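Local coordinates for glyoxylate-induced Protein (Pseudomonas aeruginosa, PDB 1SQ4) that is of unproven function but, as a two-barrel cupin, may act as a ureidoglycine aminohydrolase, at residues A[155-166]-A[178-189]; A[198-207]-A[248-257]. One frame throughout, in Å; residues are numbered along the deposited sequence.

Contact 1. Residues A[155-166]-A[178-189]. With SCN (thiocyanate ion), chain D.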
loop_
_atom_site.group_PDB
_atom_site.type_symbol
_atom_site.label_atom_id
_atom_site.label_comp_id
_atom_site.label_asym_id
_atom_site.label_seq_id
_atom_site.Cartn_x
_atom_site.Cartn_y
_atom_site.Cartn_z
ATOM N N GLU A 155 12.592 1.108 -47.735
ATOM C CA GLU A 155 11.832 1.751 -48.805
ATOM C C GLU A 155 10.377 1.896 -48.408
ATOM O O GLU A 155 9.824 1.035 -47.731
ATOM C CB GLU A 155 11.957 0.951 -50.105
ATOM C CG GLU A 155 13.233 1.268 -50.894
ATOM C CD GLU A 155 13.629 0.155 -51.850
ATOM O OE1 GLU A 155 13.708 -1.018 -51.405
ATOM O OE2 GLU A 155 13.881 0.449 -53.042
ATOM N N ALA A 156 9.777 3.006 -48.822
ATOM C CA ALA A 156 8.385 3.298 -48.529
ATOM C C ALA A 156 7.465 2.302 -49.198
ATOM O O ALA A 156 7.884 1.504 -50.028
ATOM C CB ALA A 156 8.036 4.688 -49.000
ATOM N N PHE A 157 6.200 2.351 -48.812
ATOM C CA PHE A 157 5.194 1.486 -49.382
ATOM C C PHE A 157 3.859 1.824 -48.740
ATOM O O PHE A 157 3.811 2.379 -47.641
ATOM C CB PHE A 157 5.582 0.014 -49.186
ATOM C CG PHE A 157 5.708 -0.406 -47.757
ATOM C CD1 PHE A 157 4.582 -0.761 -47.032
ATOM C CD2 PHE A 157 6.949 -0.433 -47.129
ATOM C CE1 PHE A 157 4.680 -1.142 -45.709
ATOM C CE2 PHE A 157 7.064 -0.815 -45.798
ATOM C CZ PHE A 157 5.924 -1.166 -45.089
ATOM N N VAL A 158 2.784 1.533 -49.462
ATOM C CA VAL A 158 1.426 1.803 -49.006
ATOM C C VAL A 158 0.594 0.552 -49.271
ATOM O O VAL A 158 0.826 -0.170 -50.248
ATOM C CB VAL A 158 0.807 2.992 -49.770
ATOM C CG1 VAL A 158 -0.579 3.315 -49.222
ATOM C CG2 VAL A 158 1.718 4.202 -49.666
ATOM N N THR A 159 -0.376 0.305 -48.395
ATOM C CA THR A 159 -1.223 -0.864 -48.507
ATOM C C THR A 159 -2.350 -0.735 -47.488
ATOM O O THR A 159 -2.489 0.310 -46.854
ATOM C CB THR A 159 -0.391 -2.144 -48.239
ATOM O OG1 THR A 159 -1.219 -3.309 -48.360
ATOM C CG2 THR A 159 0.226 -2.092 -46.849
ATOM N N ASN A 160 -3.160 -1.782 -47.344
ATOM C CA ASN A 160 -4.261 -1.769 -46.389
ATOM C C ASN A 160 -4.243 -3.092 -45.616
ATOM O O ASN A 160 -4.133 -4.167 -46.200
ATOM C CB ASN A 160 -5.597 -1.553 -47.124
ATOM C CG ASN A 160 -6.767 -1.293 -46.173
ATOM O OD1 ASN A 160 -7.136 -2.160 -45.382
ATOM N ND2 ASN A 160 -7.348 -0.092 -46.250
ATOM N N GLU A 161 -4.335 -3.003 -44.297
ATOM C CA GLU A 161 -4.281 -4.176 -43.451
ATOM C C GLU A 161 -5.335 -5.208 -43.791
ATOM O O GLU A 161 -5.133 -6.388 -43.546
ATOM C CB GLU A 161 -4.387 -3.755 -41.981
ATOM C CG GLU A 161 -5.747 -3.216 -41.564
ATOM C CD GLU A 161 -6.598 -4.274 -40.919
ATOM O OE1 GLU A 161 -7.712 -3.944 -40.467
ATOM O OE2 GLU A 161 -6.157 -5.442 -40.854
ATOM N N GLN A 162 -6.454 -4.769 -44.360
ATOM C CA GLN A 162 -7.537 -5.689 -44.724
ATOM C C GLN A 162 -7.132 -6.584 -45.893
ATOM O O GLN A 162 -7.828 -7.547 -46.220
ATOM C CB GLN A 162 -8.806 -4.917 -45.107
ATOM C CG GLN A 162 -9.424 -4.102 -43.968
ATOM C CD GLN A 162 -10.668 -3.324 -44.390
ATOM O OE1 GLN A 162 -10.662 -2.608 -45.395
ATOM N NE2 GLN A 162 -11.734 -3.453 -43.612
ATOM N N ASP A 163 -5.999 -6.266 -46.508
ATOM C CA ASP A 163 -5.513 -7.016 -47.642
ATOM C C ASP A 163 -4.366 -7.913 -47.211
ATOM O O ASP A 163 -3.796 -8.658 -48.010
ATOM C CB ASP A 163 -5.060 -6.045 -48.741
ATOM C CG ASP A 163 -6.207 -5.187 -49.279
ATOM O OD1 ASP A 163 -5.944 -4.065 -49.774
ATOM O OD2 ASP A 163 -7.374 -5.638 -49.215
ATOM N N ILE A 164 -4.032 -7.855 -45.934
ATOM C CA ILE A 164 -2.936 -8.660 -45.424
ATOM C C ILE A 164 -3.437 -9.809 -44.584
ATOM O O ILE A 164 -4.165 -9.611 -43.607
ATOM C CB ILE A 164 -1.973 -7.804 -44.582
ATOM C CG1 ILE A 164 -1.266 -6.794 -45.485
ATOM C CG2 ILE A 164 -0.968 -8.690 -43.880
ATOM C CD1 ILE A 164 -0.337 -5.882 -44.760
ATOM N N GLN A 165 -3.044 -11.017 -44.958
ATOM C CA GLN A 165 -3.482 -12.181 -44.211
ATOM C C GLN A 165 -2.689 -12.267 -42.905
ATOM O O GLN A 165 -1.460 -12.365 -42.905
ATOM C CB GLN A 165 -3.300 -13.449 -45.050
ATOM C CG GLN A 165 -4.340 -14.545 -44.784
ATOM C CD GLN A 165 -5.704 -14.247 -45.406
ATOM O OE1 GLN A 165 -6.369 -13.259 -45.052
ATOM N NE2 GLN A 165 -6.128 -15.106 -46.334
ATOM N N PRO A 166 -3.394 -12.210 -41.768
ATOM C CA PRO A 166 -2.747 -12.279 -40.459
ATOM C C PRO A 166 -2.065 -13.600 -40.184
ATOM O O PRO A 166 -2.615 -14.658 -40.456
ATOM C CB PRO A 166 -3.890 -11.993 -39.489
ATOM C CG PRO A 166 -5.106 -12.449 -40.233
ATOM C CD PRO A 166 -4.843 -11.972 -41.630
ATOM N N THR A 178 -1.408 -12.230 -35.785
ATOM C CA THR A 178 -0.785 -10.924 -35.914
ATOM C C THR A 178 -0.652 -10.540 -37.383
ATOM O O THR A 178 -0.290 -11.374 -38.218
ATOM C CB THR A 178 0.634 -10.934 -35.304
ATOM O OG1 THR A 178 0.566 -11.348 -33.937
ATOM C CG2 THR A 178 1.263 -9.559 -35.383
ATOM N N THR A 179 -0.944 -9.285 -37.708
ATOM C CA THR A 179 -0.798 -8.838 -39.079
ATOM C C THR A 179 0.430 -7.942 -39.143
ATOM O O THR A 179 0.515 -6.945 -38.435
ATOM C CB THR A 179 -2.022 -8.059 -39.554
ATOM O OG1 THR A 179 -1.629 -6.729 -39.923
ATOM C CG2 THR A 179 -3.071 -8.008 -38.463
ATOM N N ARG A 180 1.385 -8.313 -39.990
ATOM C CA ARG A 180 2.638 -7.576 -40.131
ATOM C C ARG A 180 2.759 -6.919 -41.494
ATOM O O ARG A 180 2.162 -7.372 -42.472
ATOM C CB ARG A 180 3.808 -8.529 -39.903
ATOM C CG ARG A 180 3.768 -9.179 -38.541
ATOM C CD ARG A 180 4.777 -10.296 -38.412
ATOM N NE ARG A 180 4.726 -10.882 -37.076
ATOM C CZ ARG A 180 5.275 -12.044 -36.744
ATOM N NH1 ARG A 180 5.925 -12.758 -37.655
ATOM N NH2 ARG A 180 5.165 -12.497 -35.504
ATOM N N PHE A 181 3.553 -5.857 -41.559
ATOM C CA PHE A 181 3.718 -5.120 -42.801
ATOM C C PHE A 181 5.153 -5.134 -43.288
ATOM O O PHE A 181 5.488 -4.512 -44.298
ATOM C CB PHE A 181 3.269 -3.681 -42.584
ATOM C CG PHE A 181 1.889 -3.568 -42.027
ATOM C CD1 PHE A 181 0.811 -3.293 -42.861
ATOM C CD2 PHE A 181 1.658 -3.780 -40.671
ATOM C CE1 PHE A 181 -0.479 -3.229 -42.359
ATOM C CE2 PHE A 181 0.374 -3.720 -40.155
ATOM C CZ PHE A 181 -0.702 -3.444 -41.001
ATOM N N VAL A 182 5.993 -5.856 -42.566
ATOM C CA VAL A 182 7.396 -5.945 -42.906
ATOM C C VAL A 182 7.943 -7.323 -42.593
ATOM O O VAL A 182 7.563 -7.946 -41.610
ATOM C CB VAL A 182 8.208 -4.902 -42.130
ATOM C CG1 VAL A 182 9.675 -5.261 -42.145
ATOM C CG2 VAL A 182 8.005 -3.535 -42.754
ATOM N N ASP A 183 8.847 -7.792 -43.441
ATOM C CA ASP A 183 9.446 -9.090 -43.245
ATOM C C ASP A 183 10.333 -9.065 -42.008
ATOM O O ASP A 183 11.233 -8.233 -41.894
ATOM C CB ASP A 183 10.273 -9.469 -44.460
ATOM C CG ASP A 183 10.548 -10.939 -44.517
ATOM O OD1 ASP A 183 11.057 -11.485 -43.512
ATOM O OD2 ASP A 183 10.252 -11.556 -45.566
HETATM N N MSE A 184 10.075 -9.991 -41.091
HETATM C CA MSE A 184 10.829 -10.093 -39.851
HETATM C C MSE A 184 12.318 -10.160 -40.068
HETATM O O MSE A 184 13.097 -9.938 -39.148
HETATM C CB MSE A 184 10.402 -11.339 -39.085
HETATM C CG MSE A 184 8.945 -11.348 -38.691
HETATM SE SE MSE A 184 8.564 -10.197 -37.182
HETATM C CE MSE A 184 7.787 -8.680 -38.134
ATOM N N SER A 185 12.725 -10.479 -41.281
ATOM C CA SER A 185 14.143 -10.602 -41.553
ATOM C C SER A 185 14.732 -9.355 -42.183
ATOM O O SER A 185 15.952 -9.239 -42.298
ATOM C CB SER A 185 14.390 -11.805 -42.460
ATOM O OG SER A 185 13.770 -11.618 -43.719
ATOM N N ASP A 186 13.862 -8.430 -42.583
ATOM C CA ASP A 186 14.293 -7.185 -43.212
ATOM C C ASP A 186 14.973 -6.282 -42.183
ATOM O O ASP A 186 14.326 -5.502 -41.488
ATOM C CB ASP A 186 13.095 -6.473 -43.839
ATOM C CG ASP A 186 13.504 -5.311 -44.715
ATOM O OD1 ASP A 186 12.614 -4.692 -45.334
ATOM O OD2 ASP A 186 14.715 -5.010 -44.791
HETATM N N MSE A 187 16.289 -6.399 -42.108
HETATM C CA MSE A 187 17.079 -5.646 -41.166
HETATM C C MSE A 187 17.141 -4.153 -41.441
HETATM O O MSE A 187 17.752 -3.410 -40.688
HETATM C CB MSE A 187 18.487 -6.233 -41.108
HETATM C CG MSE A 187 18.919 -6.612 -39.704
HETATM SE SE MSE A 187 17.667 -7.809 -38.798
HETATM C CE MSE A 187 18.729 -9.424 -38.927
ATOM N N ARG A 188 16.510 -3.709 -42.520
ATOM C CA ARG A 188 16.507 -2.295 -42.857
ATOM C C ARG A 188 15.540 -1.551 -41.945
ATOM O O ARG A 188 15.731 -0.373 -41.657
ATOM C CB ARG A 188 16.104 -2.104 -44.314
ATOM C CG ARG A 188 17.120 -2.632 -45.310
ATOM C CD ARG A 188 16.666 -2.332 -46.734
ATOM N NE ARG A 188 15.427 -3.042 -47.040
ATOM C CZ ARG A 188 14.607 -2.740 -48.040
ATOM N NH1 ARG A 188 14.883 -1.726 -48.853
ATOM N NH2 ARG A 188 13.505 -3.459 -48.221
ATOM N N HIS A 189 14.495 -2.237 -41.492
ATOM C CA HIS A 189 13.532 -1.620 -40.596
ATOM C C HIS A 189 13.960 -1.767 -39.167
ATOM O O HIS A 189 14.349 -2.854 -38.730
ATOM C CB HIS A 189 12.158 -2.246 -40.731
ATOM C CG HIS A 189 11.341 -1.654 -41.820
ATOM N ND1 HIS A 189 11.302 -2.184 -43.089
ATOM C CD2 HIS A 189 10.573 -0.541 -41.854
ATOM C CE1 HIS A 189 10.548 -1.423 -43.858
ATOM N NE2 HIS A 189 10.095 -0.415 -43.130
HETATM S S SCN D . 3.445 -8.056 -32.668
HETATM C C SCN D . 4.244 -9.499 -33.046
HETATM N N SCN D . 4.753 -10.484 -33.290
#
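I164 and F181 make the middle of the apolar patch, with CD1 of I164 3.4 Å from CD1 of F181, their side chains at about a right angle. F181 carries its CG anti to the carbonyl carbon (chi1 -54°), which swings the ring across to 155-166. There T159 and E161 lie at the ring edge, near its plane: E161 CB is 3.8 Å from F181 CZ, and T159 touches with its methyl. Y117 stacks on the same ring.

Next comes F157, whose ring meets 178-189 with its far end. CZ of F157 is 3.5 Å from the backbone O of F181 and touches CG2 of V182, which lies over one face of the H189 imidazole, toward its rim. H189 brings CE1 to within 4.0 Å of F157 CE2, at the edge of the phenyl ring. At the other end of the patch P166 packs against the backbone of T178 and the methyl of T179.

Outward, the charges take over. R188 grips D186 side-on, NE and NH2 each to a different carboxylate oxygen, while NH1 turns to E155 OE1 at 2.9 Å (158° at the hydrogen). R188 thus bridges two acids. OE1 of E155 is met on its anti side, well out of the carboxylate plane, and the two flat groups stand 75° apart. The carboxylate of E161 is salt-bridged to R259 and hydrogen-bonded to the Y6 hydroxyl. R180 NH2 donates to the nitrogen of a thiocyanate ion that probably came from the crystallisation liquor.

D186 OD2 also accepts from R188 N, closing an Asx turn. Strand 157-160 edges the sheet of the first barrel and strand 176-179 belongs to that of the second, so this is an interface between the two barrels of a bicupin.

Contact 2. Residues A[198-207]-A[248-257]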
loop_
_atom_site.group_PDB
_atom_site.type_symbol
_atom_site.label_atom_id
_atom_site.label_comp_id
_atom_site.label_asym_id
_atom_site.label_seq_id
_atom_site.Cartn_x
_atom_site.Cartn_y
_atom_site.Cartn_z
ATOM N N PHE A 198 -7.147 -10.761 -31.695
ATOM C CA PHE A 198 -7.640 -11.748 -30.742
ATOM C C PHE A 198 -9.084 -12.122 -31.071
ATOM O O PHE A 198 -9.978 -11.270 -31.068
ATOM C CB PHE A 198 -7.610 -11.209 -29.309
ATOM C CG PHE A 198 -6.238 -11.116 -28.713
ATOM C CD1 PHE A 198 -5.474 -9.962 -28.859
ATOM C CD2 PHE A 198 -5.711 -12.179 -27.994
ATOM C CE1 PHE A 198 -4.205 -9.864 -28.285
ATOM C CE2 PHE A 198 -4.445 -12.098 -27.416
ATOM C CZ PHE A 198 -3.692 -10.938 -27.564
ATOM N N GLU A 199 -9.304 -13.400 -31.356
ATOM C CA GLU A 199 -10.638 -13.902 -31.648
ATOM C C GLU A 199 -11.374 -13.985 -30.318
ATOM O O GLU A 199 -10.748 -14.097 -29.267
ATOM C CB GLU A 199 -10.561 -15.292 -32.279
ATOM C CG GLU A 199 -10.179 -15.280 -33.737
ATOM C CD GLU A 199 -11.259 -14.656 -34.602
ATOM O OE1 GLU A 199 -12.377 -15.216 -34.651
ATOM O OE2 GLU A 199 -10.996 -13.607 -35.228
ATOM N N PRO A 200 -12.713 -13.942 -30.347
ATOM C CA PRO A 200 -13.523 -14.011 -29.125
ATOM C C PRO A 200 -13.354 -15.330 -28.388
ATOM O O PRO A 200 -14.111 -15.643 -27.471
ATOM C CB PRO A 200 -14.942 -13.811 -29.647
ATOM C CG PRO A 200 -14.882 -14.421 -31.006
ATOM C CD PRO A 200 -13.572 -13.906 -31.543
ATOM N N GLY A 201 -12.340 -16.089 -28.790
ATOM C CA GLY A 201 -12.083 -17.379 -28.183
ATOM C C GLY A 201 -11.912 -17.391 -26.677
ATOM O O GLY A 201 -12.730 -16.849 -25.929
ATOM N N GLY A 202 -10.825 -18.020 -26.240
ATOM C CA GLY A 202 -10.556 -18.135 -24.822
ATOM C C GLY A 202 -9.470 -17.235 -24.268
ATOM O O GLY A 202 -9.297 -16.084 -24.686
ATOM N N VAL A 203 -8.730 -17.788 -23.315
ATOM C CA VAL A 203 -7.668 -17.068 -22.641
ATOM C C VAL A 203 -6.342 -17.095 -23.385
ATOM O O VAL A 203 -6.107 -17.946 -24.248
ATOM C CB VAL A 203 -7.427 -17.648 -21.234
ATOM C CG1 VAL A 203 -6.736 -16.613 -20.351
ATOM C CG2 VAL A 203 -8.750 -18.103 -20.630
ATOM N N ILE A 204 -5.483 -16.139 -23.040
ATOM C CA ILE A 204 -4.155 -16.031 -23.615
ATOM C C ILE A 204 -3.190 -15.700 -22.490
ATOM O O ILE A 204 -2.876 -14.538 -22.247
ATOM C CB ILE A 204 -4.060 -14.926 -24.657
ATOM C CG1 ILE A 204 -5.086 -15.153 -25.763
ATOM C CG2 ILE A 204 -2.656 -14.884 -25.215
ATOM C CD1 ILE A 204 -6.492 -14.732 -25.371
ATOM N N PRO A 205 -2.706 -16.730 -21.787
ATOM C CA PRO A 205 -1.773 -16.589 -20.672
ATOM C C PRO A 205 -0.492 -15.839 -20.991
ATOM O O PRO A 205 0.093 -15.219 -20.110
ATOM C CB PRO A 205 -1.525 -18.032 -20.254
ATOM C CG PRO A 205 -1.722 -18.787 -21.526
ATOM C CD PRO A 205 -2.950 -18.151 -22.080
ATOM N N PHE A 206 -0.041 -15.900 -22.235
ATOM C CA PHE A 206 1.172 -15.183 -22.612
ATOM C C PHE A 206 0.916 -14.401 -23.895
ATOM O O PHE A 206 1.047 -14.933 -25.000
ATOM C CB PHE A 206 2.345 -16.149 -22.803
ATOM C CG PHE A 206 2.684 -16.948 -21.570
ATOM C CD1 PHE A 206 1.967 -18.099 -21.248
ATOM C CD2 PHE A 206 3.718 -16.546 -20.722
ATOM C CE1 PHE A 206 2.274 -18.838 -20.100
ATOM C CE2 PHE A 206 4.032 -17.277 -19.572
ATOM C CZ PHE A 206 3.308 -18.425 -19.261
ATOM N N ALA A 207 0.542 -13.136 -23.747
ATOM C CA ALA A 207 0.243 -12.308 -24.905
ATOM C C ALA A 207 1.344 -11.309 -25.213
ATOM O O ALA A 207 1.191 -10.452 -26.093
ATOM C CB ALA A 207 -1.079 -11.584 -24.697
ATOM N N GLN A 248 2.002 -9.934 -19.816
ATOM C CA GLN A 248 0.802 -9.615 -20.583
ATOM C C GLN A 248 -0.067 -10.832 -20.825
ATOM O O GLN A 248 0.349 -11.789 -21.480
ATOM C CB GLN A 248 1.186 -9.033 -21.936
ATOM C CG GLN A 248 2.206 -7.921 -21.888
ATOM C CD GLN A 248 2.463 -7.358 -23.263
ATOM O OE1 GLN A 248 1.535 -6.902 -23.922
ATOM N NE2 GLN A 248 3.713 -7.390 -23.710
ATOM N N ALA A 249 -1.285 -10.791 -20.310
ATOM C CA ALA A 249 -2.230 -11.888 -20.492
ATOM C C ALA A 249 -3.504 -11.267 -21.006
ATOM O O ALA A 249 -3.870 -10.154 -20.622
ATOM C CB ALA A 249 -2.486 -12.579 -19.177
ATOM N N CYS A 250 -4.194 -11.985 -21.867
ATOM C CA CYS A 250 -5.402 -11.431 -22.416
ATOM C C CYS A 250 -6.603 -12.334 -22.245
ATOM O O CYS A 250 -6.483 -13.552 -22.269
ATOM C CB CYS A 250 -5.197 -11.110 -23.894
ATOM S SG CYS A 250 -6.635 -10.332 -24.623
ATOM N N TYR A 251 -7.766 -11.724 -22.072
ATOM C CA TYR A 251 -8.990 -12.483 -21.897
ATOM C C TYR A 251 -10.044 -11.842 -22.786
ATOM O O TYR A 251 -10.930 -11.150 -22.303
ATOM C CB TYR A 251 -9.436 -12.425 -20.432
ATOM C CG TYR A 251 -10.125 -13.673 -19.919
ATOM C CD1 TYR A 251 -9.411 -14.658 -19.222
ATOM C CD2 TYR A 251 -11.489 -13.868 -20.125
ATOM C CE1 TYR A 251 -10.047 -15.813 -18.742
ATOM C CE2 TYR A 251 -12.140 -15.013 -19.657
ATOM C CZ TYR A 251 -11.419 -15.985 -18.968
ATOM O OH TYR A 251 -12.075 -17.131 -18.541
ATOM N N SER A 252 -9.937 -12.057 -24.091
ATOM C CA SER A 252 -10.893 -11.479 -25.023
ATOM C C SER A 252 -12.127 -12.356 -25.116
ATOM O O SER A 252 -12.109 -13.412 -25.760
ATOM C CB SER A 252 -10.273 -11.350 -26.403
ATOM O OG SER A 252 -9.976 -12.627 -26.921
ATOM N N GLY A 253 -13.203 -11.910 -24.476
ATOM C CA GLY A 253 -14.445 -12.661 -24.501
ATOM C C GLY A 253 -15.553 -11.949 -25.259
ATOM O O GLY A 253 -16.638 -12.506 -25.426
ATOM N N GLY A 254 -15.280 -10.729 -25.722
ATOM C CA GLY A 254 -16.278 -9.962 -26.450
ATOM C C GLY A 254 -16.953 -10.715 -27.580
ATOM O O GLY A 254 -16.404 -11.699 -28.078
ATOM N N PRO A 255 -18.149 -10.282 -28.013
ATOM C CA PRO A 255 -18.837 -10.976 -29.101
ATOM C C PRO A 255 -18.078 -10.867 -30.427
ATOM O O PRO A 255 -18.075 -11.802 -31.228
ATOM C CB PRO A 255 -20.204 -10.296 -29.136
ATOM C CG PRO A 255 -19.885 -8.900 -28.712
ATOM C CD PRO A 255 -18.906 -9.100 -27.574
ATOM N N GLY A 256 -17.416 -9.734 -30.644
ATOM C CA GLY A 256 -16.672 -9.534 -31.881
ATOM C C GLY A 256 -15.171 -9.758 -31.786
ATOM O O GLY A 256 -14.681 -10.431 -30.875
ATOM N N ARG A 257 -14.426 -9.205 -32.735
ATOM C CA ARG A 257 -12.980 -9.366 -32.717
ATOM C C ARG A 257 -12.358 -8.273 -31.846
ATOM O O ARG A 257 -12.861 -7.158 -31.796
ATOM C CB ARG A 257 -12.426 -9.311 -34.146
ATOM C CG ARG A 257 -11.072 -9.985 -34.295
ATOM C CD ARG A 257 -10.762 -10.379 -35.737
ATOM N NE ARG A 257 -10.809 -9.225 -36.624
ATOM C CZ ARG A 257 -9.950 -8.994 -37.613
ATOM N NH1 ARG A 257 -8.957 -9.841 -37.859
ATOM N NH2 ARG A 257 -10.077 -7.898 -38.348
#
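A207 N donates to Q248 O at 2.6 Å, the shortest polar bond between 198-207 and 248-257. With the I204–C250 pair it ties the short, weakly bonded edge strand 203-204 to strand 248-251, antiparallel neighbours in a four-stranded sheet of the second cupin barrel. I204 and C250 form a hydrogen-bonded pair: I204 N reaches C250 O, and C250 N returns to I204 O, the straighter of the two.

On the face carrying I204 and C250, F198 comes in from the end of strand 191-198. C250 places SG anti to its backbone N (chi1 -177°), which carries the sulfur over the phenyl ring of F198, 4.0 Å from the centroid and 12° off the normal. I204 CG1 sits at the edge of the same ring, in its plane, and W176 stacks on it.

V203 points to the opposite side of the sheet from I204 and brings CG1 nearest CD1 and CG2 nearest CE1 of the Y251 ring, the two side chains crossing at a slant. The neighbouring third subunit packs here too, K222 of that chain on V203 and V224 of that chain on Y251.

At the far end of 248-257, P200 packs against the carbonyls of G254 and G256. Nearby, S252 OG donates to the backbone O of E199 at 2.9 Å, approaching from above the carbonyl plane, 36° out of it.

In the fold
Contact 1 closes before contact 2 opens, so the two follow one another along the chain. Their centres are 23 Å apart and their nearest atoms about 5 Å, without touching. Strand 191-198 ties them together: it pairs with strand 176-179, which reaches into contact 1, and its last residue, F198, opens contact 2. Both therefore draw on the second barrel, but at different places. Contact 1 joins that barrel to the edge strand 157-160 of the first barrel's six-stranded sheet, whereas contact 2 lies within the second cupin barrel and closes one edge of its four-stranded sheet, beside a neighbouring subunit. One lies between the two barrels; the other lies within the wall of the second.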